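PDB 5ERE: extracellular ligand-binding receptor from Desulfohalobium retbaense DSM 5692, which probably senses small molecules outside the cell, binding 2-oxo-4-methylpentanoic acid in a leucine-binding-protein-like region and cytosine in a tandem-PAS (Cache-type) sensor region. Local coordinates for residues Gln411-Ser424 against Ile436-Phe449. Sequence-based numbering, arbitrary orientation.
Sequences QIIRLHETHQPVLS and IDLEHPVFDQDGGF. With CYT (6-aminopyrimidin-2(1H)-one), chain C.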
loop_
_atom_site.group_PDB
_atom_site.type_symbol
_atom_site.label_atom_id
_atom_site.label_comp_id
_atom_site.label_asym_id
_atom_site.label_seq_id
_atom_site.Cartn_x
_atom_site.Cartn_y
_atom_site.Cartn_z
ATOM N N GLN A 411 7.973 -17.747 30.954
ATOM C CA GLN A 411 8.103 -18.843 29.971
ATOM C C GLN A 411 9.122 -19.890 30.390
ATOM O O GLN A 411 8.989 -21.066 30.038
ATOM C CB GLN A 411 8.462 -18.302 28.580
ATOM C CG GLN A 411 9.958 -18.013 28.291
ATOM C CD GLN A 411 10.436 -16.730 28.960
ATOM O OE1 GLN A 411 9.754 -16.181 29.812
ATOM N NE2 GLN A 411 11.580 -16.215 28.515
ATOM N N ILE A 412 10.136 -19.461 31.138
ATOM C CA ILE A 412 11.224 -20.332 31.562
ATOM C C ILE A 412 10.717 -21.265 32.669
ATOM O O ILE A 412 11.054 -22.445 32.730
ATOM C CB ILE A 412 12.455 -19.514 32.080
ATOM C CG1 ILE A 412 13.110 -18.710 30.956
ATOM C CG2 ILE A 412 13.468 -20.417 32.781
ATOM C CD1 ILE A 412 13.735 -19.531 29.871
ATOM N N ILE A 413 9.920 -20.714 33.564
ATOM C CA ILE A 413 9.240 -21.516 34.560
ATOM C C ILE A 413 8.409 -22.604 33.898
ATOM O O ILE A 413 8.481 -23.785 34.270
ATOM C CB ILE A 413 8.358 -20.602 35.446
ATOM C CG1 ILE A 413 9.262 -19.647 36.242
ATOM C CG2 ILE A 413 7.509 -21.416 36.395
ATOM C CD1 ILE A 413 8.511 -18.501 37.011
ATOM N N ARG A 414 7.637 -22.217 32.893
ATOM C CA ARG A 414 6.736 -23.159 32.251
ATOM C C ARG A 414 7.501 -24.260 31.544
ATOM O O ARG A 414 7.121 -25.423 31.595
ATOM C CB ARG A 414 5.830 -22.428 31.279
ATOM C CG ARG A 414 4.818 -21.550 32.009
ATOM C CD ARG A 414 3.759 -21.008 31.095
ATOM N NE ARG A 414 4.224 -19.936 30.207
ATOM C CZ ARG A 414 4.325 -20.029 28.879
ATOM N NH1 ARG A 414 3.998 -21.144 28.238
ATOM N NH2 ARG A 414 4.741 -18.989 28.183
ATOM N N LEU A 415 8.590 -23.901 30.880
ATOM C CA LEU A 415 9.386 -24.919 30.181
ATOM C C LEU A 415 9.986 -25.894 31.200
ATOM O O LEU A 415 10.064 -27.114 30.973
ATOM C CB LEU A 415 10.482 -24.263 29.331
ATOM C CG LEU A 415 11.351 -25.241 28.513
ATOM C CD1 LEU A 415 11.714 -24.656 27.162
ATOM C CD2 LEU A 415 12.574 -25.609 29.301
ATOM N N HIS A 416 10.396 -25.349 32.337
ATOM C CA HIS A 416 10.995 -26.154 33.385
ATOM C C HIS A 416 9.974 -27.091 34.028
ATOM O O HIS A 416 10.302 -28.213 34.384
ATOM C CB HIS A 416 11.630 -25.251 34.436
ATOM C CG HIS A 416 12.973 -24.730 34.027
ATOM N ND1 HIS A 416 13.778 -23.987 34.864
ATOM C CD2 HIS A 416 13.652 -24.854 32.863
ATOM C CE1 HIS A 416 14.900 -23.685 34.239
ATOM N NE2 HIS A 416 14.853 -24.206 33.023
ATOM N N GLU A 417 8.737 -26.622 34.139
ATOM C CA GLU A 417 7.659 -27.418 34.704
ATOM C C GLU A 417 6.973 -28.354 33.705
ATOM O O GLU A 417 6.243 -29.238 34.130
ATOM C CB GLU A 417 6.620 -26.485 35.323
ATOM C CG GLU A 417 7.097 -25.748 36.557
ATOM C CD GLU A 417 7.555 -26.696 37.646
ATOM O OE1 GLU A 417 6.756 -27.572 38.031
ATOM O OE2 GLU A 417 8.713 -26.573 38.106
ATOM N N THR A 418 7.196 -28.167 32.397
ATOM C CA THR A 418 6.530 -28.999 31.377
ATOM C C THR A 418 7.529 -29.822 30.560
ATOM O O THR A 418 7.188 -30.858 30.002
ATOM C CB THR A 418 5.654 -28.133 30.392
ATOM O OG1 THR A 418 6.476 -27.207 29.652
ATOM C CG2 THR A 418 4.549 -27.361 31.161
ATOM N N HIS A 419 8.768 -29.363 30.525
ATOM C CA HIS A 419 9.784 -29.847 29.586
ATOM C C HIS A 419 9.181 -29.948 28.179
ATOM O O HIS A 419 9.425 -30.901 27.438
ATOM C CB HIS A 419 10.374 -31.191 30.047
ATOM C CG HIS A 419 11.195 -31.104 31.305
ATOM N ND1 HIS A 419 11.802 -32.208 31.873
ATOM C CD2 HIS A 419 11.503 -30.057 32.108
ATOM C CE1 HIS A 419 12.455 -31.839 32.964
ATOM N NE2 HIS A 419 12.284 -30.541 33.132
ATOM N N GLN A 420 8.364 -28.954 27.843
ATOM C CA GLN A 420 7.863 -28.766 26.497
ATOM C C GLN A 420 8.129 -27.350 26.018
ATOM O O GLN A 420 8.284 -26.452 26.835
ATOM C CB GLN A 420 6.363 -29.071 26.455
ATOM C CG GLN A 420 6.082 -30.562 26.491
ATOM C CD GLN A 420 4.631 -30.855 26.703
ATOM O OE1 GLN A 420 3.932 -30.127 27.412
ATOM N NE2 GLN A 420 4.155 -31.907 26.070
ATOM N N PRO A 421 8.132 -27.145 24.688
ATOM C CA PRO A 421 8.395 -25.824 24.110
ATOM C C PRO A 421 7.457 -24.758 24.640
ATOM O O PRO A 421 6.325 -25.054 24.992
ATOM C CB PRO A 421 8.142 -26.017 22.621
ATOM C CG PRO A 421 8.180 -27.490 22.391
ATOM C CD PRO A 421 7.750 -28.134 23.664
ATOM N N VAL A 422 7.922 -23.523 24.645
ATOM C CA VAL A 422 7.097 -22.385 25.069
ATOM C C VAL A 422 7.316 -21.190 24.136
ATOM O O VAL A 422 8.366 -21.065 23.465
ATOM C CB VAL A 422 7.406 -21.987 26.522
ATOM C CG1 VAL A 422 7.041 -23.120 27.485
ATOM C CG2 VAL A 422 8.903 -21.603 26.704
ATOM N N LEU A 423 6.301 -20.335 24.056
ATOM C CA LEU A 423 6.418 -19.010 23.459
ATOM C C LEU A 423 6.095 -18.055 24.575
ATOM O O LEU A 423 5.046 -18.198 25.193
ATOM C CB LEU A 423 5.471 -18.816 22.255
ATOM C CG LEU A 423 5.574 -17.456 21.531
ATOM C CD1 LEU A 423 6.941 -17.322 20.778
ATOM C CD2 LEU A 423 4.434 -17.220 20.581
ATOM N N SER A 424 6.973 -17.082 24.848
ATOM C CA SER A 424 6.730 -16.190 25.980
ATOM C C SER A 424 5.669 -15.137 25.663
ATOM O O SER A 424 5.356 -14.856 24.504
ATOM C CB SER A 424 8.028 -15.483 26.426
ATOM O OG SER A 424 8.382 -14.445 25.530
ATOM N N ILE A 436 9.740 -11.059 22.809
ATOM C CA ILE A 436 9.084 -12.379 22.800
ATOM C C ILE A 436 10.117 -13.469 22.459
ATOM O O ILE A 436 10.857 -13.324 21.486
ATOM C CB ILE A 436 7.916 -12.431 21.782
ATOM C CG1 ILE A 436 6.791 -11.496 22.231
ATOM C CG2 ILE A 436 7.369 -13.870 21.645
ATOM C CD1 ILE A 436 5.784 -11.196 21.138
ATOM N N ASP A 437 10.186 -14.467 23.349
ATOM C CA ASP A 437 11.132 -15.584 23.373
ATOM C C ASP A 437 10.455 -16.903 22.973
ATOM O O ASP A 437 9.419 -17.260 23.541
ATOM C CB ASP A 437 11.714 -15.701 24.802
ATOM C CG ASP A 437 12.791 -16.793 24.934
ATOM O OD1 ASP A 437 13.425 -17.154 23.933
ATOM O OD2 ASP A 437 13.011 -17.282 26.062
ATOM N N LEU A 438 11.011 -17.619 21.997
ATOM C CA LEU A 438 10.553 -18.971 21.673
ATOM C C LEU A 438 11.613 -19.960 22.110
ATOM O O LEU A 438 12.769 -19.866 21.660
ATOM C CB LEU A 438 10.264 -19.101 20.169
ATOM C CG LEU A 438 9.926 -20.482 19.592
ATOM C CD1 LEU A 438 8.775 -21.135 20.271
ATOM C CD2 LEU A 438 9.619 -20.319 18.119
ATOM N N GLU A 439 11.245 -20.883 22.999
ATOM C CA GLU A 439 12.208 -21.867 23.527
ATOM C C GLU A 439 11.789 -23.309 23.345
ATOM O O GLU A 439 10.617 -23.658 23.490
ATOM C CB GLU A 439 12.462 -21.647 25.012
ATOM C CG GLU A 439 12.936 -20.238 25.383
ATOM C CD GLU A 439 14.200 -20.199 26.268
ATOM O OE1 GLU A 439 14.856 -21.248 26.486
ATOM O OE2 GLU A 439 14.559 -19.088 26.734
ATOM N N HIS A 440 12.759 -24.152 23.022
ATOM C CA HIS A 440 12.545 -25.594 23.038
ATOM C C HIS A 440 13.465 -26.223 24.070
ATOM O O HIS A 440 14.623 -25.809 24.215
ATOM C CB HIS A 440 12.787 -26.218 21.662
ATOM C CG HIS A 440 11.666 -26.007 20.697
ATOM N ND1 HIS A 440 10.945 -27.053 20.161
ATOM C CD2 HIS A 440 11.127 -24.878 20.184
ATOM C CE1 HIS A 440 10.027 -26.571 19.337
ATOM N NE2 HIS A 440 10.116 -25.256 19.339
ATOM N N PRO A 441 12.959 -27.244 24.772
ATOM C CA PRO A 441 13.820 -27.991 25.685
ATOM C C PRO A 441 14.821 -28.849 24.939
ATOM O O PRO A 441 14.585 -29.281 23.798
ATOM C CB PRO A 441 12.835 -28.869 26.463
ATOM C CG PRO A 441 11.719 -29.108 25.495
ATOM C CD PRO A 441 11.604 -27.838 24.690
ATOM N N VAL A 442 15.925 -29.093 25.616
ATOM C CA VAL A 442 16.985 -29.944 25.110
ATOM C C VAL A 442 17.224 -31.138 26.010
ATOM O O VAL A 442 17.352 -30.993 27.216
ATOM C CB VAL A 442 18.313 -29.176 24.975
ATOM C CG1 VAL A 442 19.407 -30.103 24.439
ATOM C CG2 VAL A 442 18.134 -27.943 24.093
ATOM N N PHE A 443 17.361 -32.315 25.395
ATOM C CA PHE A 443 17.614 -33.548 26.136
ATOM C C PHE A 443 18.888 -34.223 25.627
ATOM O O PHE A 443 19.129 -34.261 24.415
ATOM C CB PHE A 443 16.423 -34.516 26.017
ATOM C CG PHE A 443 15.093 -33.887 26.342
ATOM C CD1 PHE A 443 14.386 -33.202 25.374
ATOM C CD2 PHE A 443 14.571 -33.966 27.616
ATOM C CE1 PHE A 443 13.179 -32.605 25.682
ATOM C CE2 PHE A 443 13.377 -33.389 27.921
ATOM C CZ PHE A 443 12.676 -32.707 26.951
ATOM N N ASP A 444 19.695 -34.766 26.538
ATOM C CA ASP A 444 20.935 -35.456 26.130
ATOM C C ASP A 444 20.618 -36.792 25.450
ATOM O O ASP A 444 19.444 -37.142 25.242
ATOM C CB ASP A 444 21.869 -35.671 27.330
ATOM C CG ASP A 444 21.255 -36.547 28.433
ATOM O OD1 ASP A 444 20.433 -37.453 28.155
ATOM O OD2 ASP A 444 21.614 -36.328 29.605
ATOM N N GLN A 445 21.666 -37.540 25.125
ATOM C CA GLN A 445 21.537 -38.800 24.395
ATOM C C GLN A 445 20.686 -39.835 25.156
ATOM O O GLN A 445 20.004 -40.661 24.544
ATOM C CB GLN A 445 22.934 -39.361 24.092
ATOM N N ASP A 446 20.698 -39.760 26.483
ATOM C CA ASP A 446 19.955 -40.706 27.316
ATOM C C ASP A 446 18.553 -40.229 27.719
ATOM O O ASP A 446 17.886 -40.881 28.526
ATOM C CB ASP A 446 20.756 -41.011 28.579
ATOM C CG ASP A 446 22.091 -41.659 28.275
ATOM O OD1 ASP A 446 22.159 -42.490 27.341
ATOM O OD2 ASP A 446 23.076 -41.327 28.967
ATOM N N GLY A 447 18.114 -39.097 27.171
ATOM C CA GLY A 447 16.784 -38.575 27.454
ATOM C C GLY A 447 16.699 -37.605 28.627
ATOM O O GLY A 447 15.616 -37.168 29.003
ATOM N N GLY A 448 17.839 -37.254 29.208
ATOM C CA GLY A 448 17.842 -36.372 30.360
ATOM C C GLY A 448 17.767 -34.909 29.966
ATOM O O GLY A 448 18.458 -34.478 29.046
ATOM N N PHE A 449 16.947 -34.148 30.685
ATOM C CA PHE A 449 16.766 -32.721 30.434
ATOM C C PHE A 449 18.008 -31.942 30.820
ATOM O O PHE A 449 18.490 -32.062 31.941
ATOM C CB PHE A 449 15.552 -32.207 31.221
ATOM C CG PHE A 449 15.319 -30.722 31.108
ATOM C CD1 PHE A 449 14.751 -30.181 29.970
ATOM C CD2 PHE A 449 15.641 -29.875 32.150
ATOM C CE1 PHE A 449 14.530 -28.825 29.866
ATOM C CE2 PHE A 449 15.412 -28.520 32.056
ATOM C CZ PHE A 449 14.856 -27.992 30.909
HETATM N N3 CYT C . 16.856 -13.180 26.848
HETATM C C4 CYT C . 16.962 -14.203 26.002
HETATM N N1 CYT C . 15.234 -14.396 28.099
HETATM C C2 CYT C . 16.001 -13.239 27.910
HETATM O O2 CYT C . 15.861 -12.275 28.696
HETATM N N4 CYT C . 17.844 -14.081 24.970
HETATM C C5 CYT C . 16.185 -15.401 26.175
HETATM C C6 CYT C . 15.344 -15.456 27.222
#
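Val422 and Glu439 form an antiparallel hydrogen-bonded pair, each accepting the other's backbone N-H, Glu439 N lying 2.9 Å from Val422 O. Two residues on, past the non-hydrogen-bonded pair Leu423-Leu438, Ser424 N donates to Asp437 O, while Asp437 N returns a nearly straight bond to Ser424 OG (2.8 Å, 175°). The side-chain oxygen thus stands in for a backbone acceptor, placed by a chi1 of 76° that sets OG between the backbone N and carbonyl carbon.

Aromatic contacts gather where helix 411-418 ends. The rings of His419 and Phe449 stack face to face, centroids 3.9 Å apart and planes 11° from parallel, and Leu415 CD2 touches Phe449 CZ at the ring edge. Replacing Phe449 with an alanine would probably leave the His419 face without its stacking partner and open a gap beside Leu415 CD2. Farther along, Pro421 CB sits 3.8 Å from the centroid of the His440 ring, almost on its normal, a CH-pi contact, while His440 NE2 bonds to Asp344 of helix 324-357.

Polar side chains meet beside the cytosine. Gln411 NE2 donates to the anti lone pair of Asp437 OD2 at 3.0 Å, amide and carboxylate planes nearly perpendicular; NE2 also bonds to Gln409, which itself hydrogen-bonds to the cytosine. Asp437 OD1 is hydrogen-bonded to Ser454 and Glu439 OE1 to Ser452. Asp437 OD2 lies 3.2 Å from cytosine C6 and only 2.5 Å from Glu439 OE2, so one of these buried acids probably carries a proton, and the helix-to-strand contact helps shape the PAS-like ligand pocket.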